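Local coordinates for protein acetyl-CoA C-acetyltransferase (Syntrophomonas wolfei subsp. wolfei, PDB 7N7Z) that probably catalyses the reversible thiolase reaction, joining two acetyl-CoA molecules into acetoacetyl-CoA and free CoA, or cleaving acetoacetyl-CoA in the other direction, at residues E196-V204 and V369-R377; G293-P301 and Q326-L334. All coordinates share one frame; numbering follows the deposited sequence.

Contact 1: E196-V204 and V369-R377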
# COMPACT_ATOMS: atom_id res chain seq x y z
N GLU B 196 -30.29 30.84 9.37
CA GLU B 196 -31.49 31.52 8.90
C GLU B 196 -32.15 30.82 7.72
O GLU B 196 -33.24 31.23 7.31
CB GLU B 196 -31.16 32.97 8.52
CG GLU B 196 -30.75 33.83 9.71
CD GLU B 196 -30.26 35.21 9.29
OE1 GLU B 196 -30.05 35.42 8.08
OE2 GLU B 196 -30.08 36.07 10.18
N GLY B 197 -31.52 29.79 7.16
CA GLY B 197 -32.12 29.04 6.08
C GLY B 197 -32.00 29.67 4.72
O GLY B 197 -32.80 29.36 3.83
N ILE B 198 -31.01 30.55 4.52
CA ILE B 198 -30.87 31.21 3.22
C ILE B 198 -30.48 30.20 2.14
O ILE B 198 -30.79 30.41 0.96
CB ILE B 198 -29.85 32.36 3.33
CG1 ILE B 198 -30.44 33.49 4.17
CG2 ILE B 198 -29.43 32.83 1.93
CD1 ILE B 198 -29.65 34.79 4.14
N PHE B 199 -29.81 29.11 2.52
CA PHE B 199 -29.38 28.10 1.56
C PHE B 199 -30.39 26.97 1.39
O PHE B 199 -30.11 26.02 0.66
CB PHE B 199 -28.04 27.50 2.00
CG PHE B 199 -26.93 28.51 2.11
CD1 PHE B 199 -26.57 29.29 1.02
CD2 PHE B 199 -26.24 28.68 3.30
CE1 PHE B 199 -25.55 30.21 1.12
CE2 PHE B 199 -25.22 29.60 3.40
CZ PHE B 199 -24.87 30.37 2.31
N ASP B 200 -31.56 27.05 2.04
CA ASP B 200 -32.50 25.94 2.00
C ASP B 200 -33.04 25.70 0.60
O ASP B 200 -33.27 24.56 0.20
CB ASP B 200 -33.64 26.19 2.99
CG ASP B 200 -33.23 25.96 4.43
OD1 ASP B 200 -32.08 25.54 4.66
OD2 ASP B 200 -34.06 26.21 5.33
N ARG B 201 -33.25 26.77 -0.17
CA ARG B 201 -33.82 26.62 -1.50
C ARG B 201 -32.88 25.86 -2.43
O ARG B 201 -33.29 24.93 -3.12
CB ARG B 201 -34.16 27.99 -2.09
CG ARG B 201 -35.22 28.76 -1.33
CD ARG B 201 -35.15 30.25 -1.64
NE ARG B 201 -33.89 30.83 -1.22
CZ ARG B 201 -33.25 31.80 -1.87
NH1 ARG B 201 -33.73 32.34 -2.97
NH2 ARG B 201 -32.09 32.24 -1.39
N GLU B 202 -31.61 26.26 -2.46
CA GLU B 202 -30.66 25.65 -3.39
C GLU B 202 -30.23 24.25 -2.95
O GLU B 202 -29.85 23.44 -3.80
CB GLU B 202 -29.42 26.54 -3.54
CG GLU B 202 -28.61 26.72 -2.26
CD GLU B 202 -27.66 27.89 -2.34
OE1 GLU B 202 -28.13 29.05 -2.37
OE2 GLU B 202 -26.43 27.66 -2.37
N ILE B 203 -30.29 23.96 -1.66
CA ILE B 203 -29.77 22.70 -1.15
C ILE B 203 -30.76 21.58 -1.43
O ILE B 203 -31.98 21.77 -1.39
CB ILE B 203 -29.47 22.82 0.36
CG1 ILE B 203 -28.07 23.39 0.57
CG2 ILE B 203 -29.60 21.45 1.05
CD1 ILE B 203 -27.72 23.67 2.02
N VAL B 204 -30.22 20.40 -1.73
CA VAL B 204 -30.97 19.15 -1.69
C VAL B 204 -30.32 18.28 -0.62
O VAL B 204 -29.11 18.07 -0.66
CB VAL B 204 -30.98 18.41 -3.05
CG1 VAL B 204 -29.56 18.18 -3.56
CG2 VAL B 204 -31.73 17.09 -2.93
N VAL B 369 -24.49 28.35 -8.65
CA VAL B 369 -25.78 28.02 -8.05
C VAL B 369 -26.14 29.03 -6.97
O VAL B 369 -27.25 29.57 -6.94
CB VAL B 369 -25.75 26.58 -7.49
CG1 VAL B 369 -26.97 26.32 -6.61
CG2 VAL B 369 -25.68 25.57 -8.62
N SER B 370 -25.20 29.29 -6.06
CA SER B 370 -25.47 30.23 -4.97
C SER B 370 -25.69 31.64 -5.51
O SER B 370 -26.55 32.38 -5.00
CB SER B 370 -24.32 30.21 -3.97
OG SER B 370 -24.27 28.97 -3.29
N MET B 371 -24.93 32.03 -6.53
CA MET B 371 -25.13 33.34 -7.14
C MET B 371 -26.57 33.53 -7.57
O MET B 371 -27.22 34.52 -7.20
CB MET B 371 -24.18 33.51 -8.33
CG MET B 371 -24.32 34.85 -9.06
SD MET B 371 -23.69 34.79 -10.74
CE MET B 371 -25.00 33.87 -11.54
N TYR B 372 -27.10 32.59 -8.35
CA TYR B 372 -28.47 32.72 -8.84
C TYR B 372 -29.45 32.88 -7.69
O TYR B 372 -30.25 33.83 -7.66
CB TYR B 372 -28.86 31.51 -9.69
CG TYR B 372 -30.36 31.36 -9.80
CD1 TYR B 372 -31.10 32.16 -10.67
CD2 TYR B 372 -31.05 30.45 -9.01
CE1 TYR B 372 -32.47 32.04 -10.76
CE2 TYR B 372 -32.43 30.32 -9.09
CZ TYR B 372 -33.13 31.12 -9.97
OH TYR B 372 -34.50 31.00 -10.06
N TYR B 373 -29.43 31.95 -6.74
CA TYR B 373 -30.43 31.96 -5.68
C TYR B 373 -30.33 33.20 -4.80
O TYR B 373 -31.33 33.58 -4.18
CB TYR B 373 -30.30 30.69 -4.84
CG TYR B 373 -31.05 29.52 -5.43
CD1 TYR B 373 -32.42 29.39 -5.26
CD2 TYR B 373 -30.39 28.54 -6.16
CE1 TYR B 373 -33.11 28.33 -5.80
CE2 TYR B 373 -31.07 27.47 -6.70
CZ TYR B 373 -32.43 27.37 -6.52
OH TYR B 373 -33.12 26.30 -7.06
N GLU B 374 -29.16 33.84 -4.74
CA GLU B 374 -29.08 35.13 -4.07
C GLU B 374 -29.71 36.22 -4.93
O GLU B 374 -30.38 37.12 -4.40
CB GLU B 374 -27.62 35.47 -3.76
CG GLU B 374 -27.45 36.72 -2.91
CD GLU B 374 -27.94 36.54 -1.48
OE1 GLU B 374 -28.39 35.43 -1.13
OE2 GLU B 374 -27.86 37.51 -0.69
N LEU B 375 -29.51 36.16 -6.25
CA LEU B 375 -30.24 37.07 -7.13
C LEU B 375 -31.74 36.92 -6.93
O LEU B 375 -32.47 37.91 -6.82
CB LEU B 375 -29.88 36.78 -8.59
CG LEU B 375 -28.44 37.05 -9.06
CD1 LEU B 375 -28.34 36.76 -10.56
CD2 LEU B 375 -28.01 38.47 -8.76
N GLU B 376 -32.22 35.68 -6.87
CA GLU B 376 -33.65 35.43 -6.73
C GLU B 376 -34.17 35.93 -5.39
O GLU B 376 -35.29 36.46 -5.31
CB GLU B 376 -33.95 33.94 -6.90
CG GLU B 376 -35.41 33.62 -7.16
CD GLU B 376 -36.17 33.21 -5.91
OE1 GLU B 376 -35.54 32.70 -4.96
OE2 GLU B 376 -37.40 33.41 -5.87
N ARG B 377 -33.39 35.77 -4.32
CA ARG B 377 -33.84 36.21 -3.00
C ARG B 377 -33.90 37.73 -2.91
O ARG B 377 -34.74 38.27 -2.17
CB ARG B 377 -32.93 35.65 -1.91
CG ARG B 377 -33.34 36.05 -0.50
CD ARG B 377 -32.31 35.59 0.54
NE ARG B 377 -31.08 36.37 0.48
CZ ARG B 377 -30.79 37.39 1.27
NH1 ARG B 377 -31.64 37.82 2.18
NH2 ARG B 377 -29.61 38.00 1.14
O HOH W 1 -29.83 33.00 -1.71
O HOH W 2 -27.44 31.43 -2.43
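R201 and E202 reach from the loop after helix 176-196 onto Y373, S370 and E376 of helix 360-378. The contact joins parts of the N- and C-terminal thiolase domains. A Schellman motif at G197 ends helix 176-196, and a type I beta turn from G197 to D200 leads into the contact.

R201 makes the charged contact across the two segments. Its NH1 donates to Y373 O at 3.0 Å, tilted from the carbonyl plane. The same nitrogen forms a salt bridge with E376 OE1 at 2.7 Å, but the hydrogen bond in it is weak, with an N-H...O angle of 127°. NH2 turns back to I198 O, in the plane of both the guanidinium and the carbonyl, with an N-H...O angle of 163°. The loop's own backbone thus helps to fix the guanidinium. Y373 O also accepts the helical bond from R377 N, on the opposite face of its carbonyl plane. Within the helix, R377 is held side-on by E374, NE to OE1 and NH2 to OE2.

The Y373 ring carries one part of the packing. E202 CB lies over one face, 3.9 Å from the ring centroid, in a CH-pi contact, and Y372 covers the other. Apart from it, I198 CD1 sits over the centre of the R377 guanidinium, 4.0 Å from CZ.

The carboxylate of E202 is buried. Its CG stands between the backbone N and the carbonyl carbon (chi1 64°), and the chain then runs on extended to S370. R15 of strand 8-20 forms a salt bridge with OE2, which probably helps to balance the charge. A water links OE1 to S370 O. S370 OG donates to E202 OE2 on its syn side, at 2.7 Å.

Contact 2: G293-P301 and Q326-L334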
# COMPACT_ATOMS: atom_id res chain seq x y z
N GLY B 293 -3.69 32.95 -6.79
CA GLY B 293 -4.83 33.56 -6.13
C GLY B 293 -5.36 34.79 -6.84
O GLY B 293 -6.54 35.13 -6.70
N LEU B 294 -4.51 35.47 -7.60
CA LEU B 294 -4.91 36.71 -8.26
C LEU B 294 -5.65 36.49 -9.57
O LEU B 294 -5.99 37.47 -10.25
CB LEU B 294 -3.67 37.57 -8.53
CG LEU B 294 -2.76 37.82 -7.32
CD1 LEU B 294 -1.46 38.48 -7.75
CD2 LEU B 294 -3.48 38.66 -6.27
N GLY B 295 -5.93 35.24 -9.94
CA GLY B 295 -6.60 34.93 -11.18
C GLY B 295 -7.88 35.71 -11.40
O GLY B 295 -8.11 36.27 -12.48
N PRO B 296 -8.75 35.76 -10.38
CA PRO B 296 -10.00 36.53 -10.54
C PRO B 296 -9.77 37.99 -10.90
O PRO B 296 -10.64 38.60 -11.53
CB PRO B 296 -10.67 36.38 -9.17
CG PRO B 296 -10.11 35.12 -8.60
CD PRO B 296 -8.69 35.05 -9.09
N ALA B 297 -8.63 38.56 -10.52
CA ALA B 297 -8.35 39.95 -10.85
C ALA B 297 -8.08 40.15 -12.34
O ALA B 297 -8.12 41.29 -12.81
CB ALA B 297 -7.17 40.47 -10.03
N VAL B 298 -7.79 39.08 -13.07
CA VAL B 298 -7.60 39.16 -14.51
C VAL B 298 -8.75 38.51 -15.28
O VAL B 298 -9.02 38.90 -16.42
CB VAL B 298 -6.25 38.54 -14.93
CG1 VAL B 298 -5.10 39.38 -14.41
CG2 VAL B 298 -6.13 37.10 -14.45
N ALA B 299 -9.45 37.54 -14.68
CA ALA B 299 -10.58 36.91 -15.36
C ALA B 299 -11.82 37.79 -15.31
O ALA B 299 -12.54 37.90 -16.30
CB ALA B 299 -10.87 35.55 -14.73
N MET B 300 -12.09 38.42 -14.16
CA MET B 300 -13.28 39.25 -14.04
C MET B 300 -13.29 40.40 -15.03
O MET B 300 -14.31 40.58 -15.73
CB MET B 300 -13.42 39.75 -12.60
CG MET B 300 -13.81 38.67 -11.61
SD MET B 300 -13.55 39.19 -9.91
CE MET B 300 -14.95 40.29 -9.67
N PRO B 301 -12.23 41.21 -15.16
CA PRO B 301 -12.26 42.26 -16.19
C PRO B 301 -12.40 41.72 -17.60
O PRO B 301 -13.04 42.35 -18.44
CB PRO B 301 -10.92 42.99 -15.99
CG PRO B 301 -10.45 42.59 -14.63
CD PRO B 301 -10.98 41.22 -14.39
N GLN B 326 -5.52 35.83 -0.17
CA GLN B 326 -5.77 35.74 -1.61
C GLN B 326 -6.83 36.74 -2.05
O GLN B 326 -6.67 37.41 -3.07
CB GLN B 326 -6.21 34.31 -1.96
CG GLN B 326 -6.56 34.11 -3.42
CD GLN B 326 -8.06 33.98 -3.67
OE1 GLN B 326 -8.85 33.85 -2.73
NE2 GLN B 326 -8.45 34.02 -4.94
N VAL B 327 -7.91 36.87 -1.27
CA VAL B 327 -8.96 37.82 -1.61
C VAL B 327 -8.43 39.25 -1.54
O VAL B 327 -8.57 40.03 -2.49
CB VAL B 327 -10.17 37.64 -0.68
CG1 VAL B 327 -11.28 38.62 -1.04
CG2 VAL B 327 -10.68 36.21 -0.74
N LEU B 328 -7.81 39.61 -0.42
CA LEU B 328 -7.28 40.96 -0.27
C LEU B 328 -6.27 41.28 -1.36
O LEU B 328 -6.11 42.45 -1.73
CB LEU B 328 -6.66 41.12 1.12
CG LEU B 328 -7.60 40.94 2.30
CD1 LEU B 328 -6.88 41.24 3.61
CD2 LEU B 328 -8.85 41.81 2.18
N GLY B 329 -5.58 40.26 -1.89
CA GLY B 329 -4.73 40.49 -3.04
C GLY B 329 -5.54 40.78 -4.29
O GLY B 329 -5.15 41.61 -5.12
N VAL B 330 -6.68 40.11 -4.45
CA VAL B 330 -7.55 40.38 -5.59
C VAL B 330 -8.10 41.80 -5.51
O VAL B 330 -8.13 42.53 -6.51
CB VAL B 330 -8.69 39.34 -5.65
CG1 VAL B 330 -9.79 39.81 -6.60
CG2 VAL B 330 -8.15 37.99 -6.09
N VAL B 331 -8.53 42.22 -4.32
CA VAL B 331 -9.00 43.60 -4.13
C VAL B 331 -7.92 44.58 -4.56
O VAL B 331 -8.19 45.58 -5.24
CB VAL B 331 -9.42 43.83 -2.67
CG1 VAL B 331 -9.77 45.30 -2.45
CG2 VAL B 331 -10.59 42.94 -2.30
N ARG B 332 -6.67 44.31 -4.17
CA ARG B 332 -5.58 45.23 -4.50
C ARG B 332 -5.31 45.24 -6.00
O ARG B 332 -5.23 46.31 -6.62
CB ARG B 332 -4.32 44.84 -3.73
CG ARG B 332 -3.25 45.92 -3.72
CD ARG B 332 -3.55 47.01 -2.70
NE ARG B 332 -3.47 46.51 -1.33
CZ ARG B 332 -2.33 46.30 -0.68
NH1 ARG B 332 -1.16 46.54 -1.24
NH2 ARG B 332 -2.38 45.85 0.57
N MET B 333 -5.15 44.06 -6.61
CA MET B 333 -4.87 44.01 -8.04
C MET B 333 -6.01 44.63 -8.84
O MET B 333 -5.77 45.30 -9.85
CB MET B 333 -4.62 42.57 -8.49
CG MET B 333 -4.33 42.45 -9.98
SD MET B 333 -3.78 40.81 -10.49
CE MET B 333 -3.31 41.15 -12.19
N LEU B 334 -7.25 44.40 -8.41
CA LEU B 334 -8.38 44.99 -9.12
C LEU B 334 -8.38 46.51 -9.01
O LEU B 334 -8.89 47.19 -9.91
CB LEU B 334 -9.70 44.43 -8.57
CG LEU B 334 -10.33 43.24 -9.30
CD1 LEU B 334 -11.71 42.95 -8.71
CD2 LEU B 334 -10.43 43.46 -10.80
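Q326 NE2 donates to G293 O at 2.8 Å, in the carbonyl plane and on a lone pair, with an N-H...O angle of 154°. This bond ties helix 324-336 to the 3-10 turn before helix 296-307, within the C-terminal thiolase domain. The axes of segments 296-301 and 326-334 approach to 9.1 Å and cross at -51°.

Close by, Q326 CG packs on G293 CA at 3.3 Å, where a side chain on the glycine would clash. V330 CG2 meets the same carbonyl oxygen, and L294 CD2 lies against the backbone of G329. Further along, the extended M333 chain runs past A297. Its CG is anti to the backbone N (chi1 180°), which sends SD to A297 CB at 3.4 Å and on toward L294 CB. At the far end of M333, CE presses tightly on V298 CG1 at 3.4 Å. L334 fits against A297, M300 and P301.

Outside this shell, Y172 of helix 161-172 touches both L294 and M333. The Q326 side chain lies about 3 Å from that of C388, a predicted proton acceptor, which P296 also touches. With an alanine in place of Q326, G293 O and A322 N would probably lose their amide partners and a gap would open beside C388. In the structure both ends of this amide are engaged and its rotation is fixed, with A322 N donating to Q326 OE1.

How the contacts relate
The two contacts are separate, with centres 25 Å apart and nearest atoms about 10 Å apart. Along the chain the order is 196-204, 293-301, 326-334, 369-377, so both halves of contact 2 fall between those of contact 1. Helix 176-196 relates them: it leads into the loop of contact 1, and its L182 touches V327 of contact 2. Strands 316-319 and 382-387, neighbours in the large mixed sheet, touch contacts 1 and 2 respectively. Contact 1 thus ties the two thiolase domains together away from the predicted catalytic residues, with S370 about 12 Å from H358, side chain to side chain. Contact 2 packs helices of the C-terminal domain beside C388.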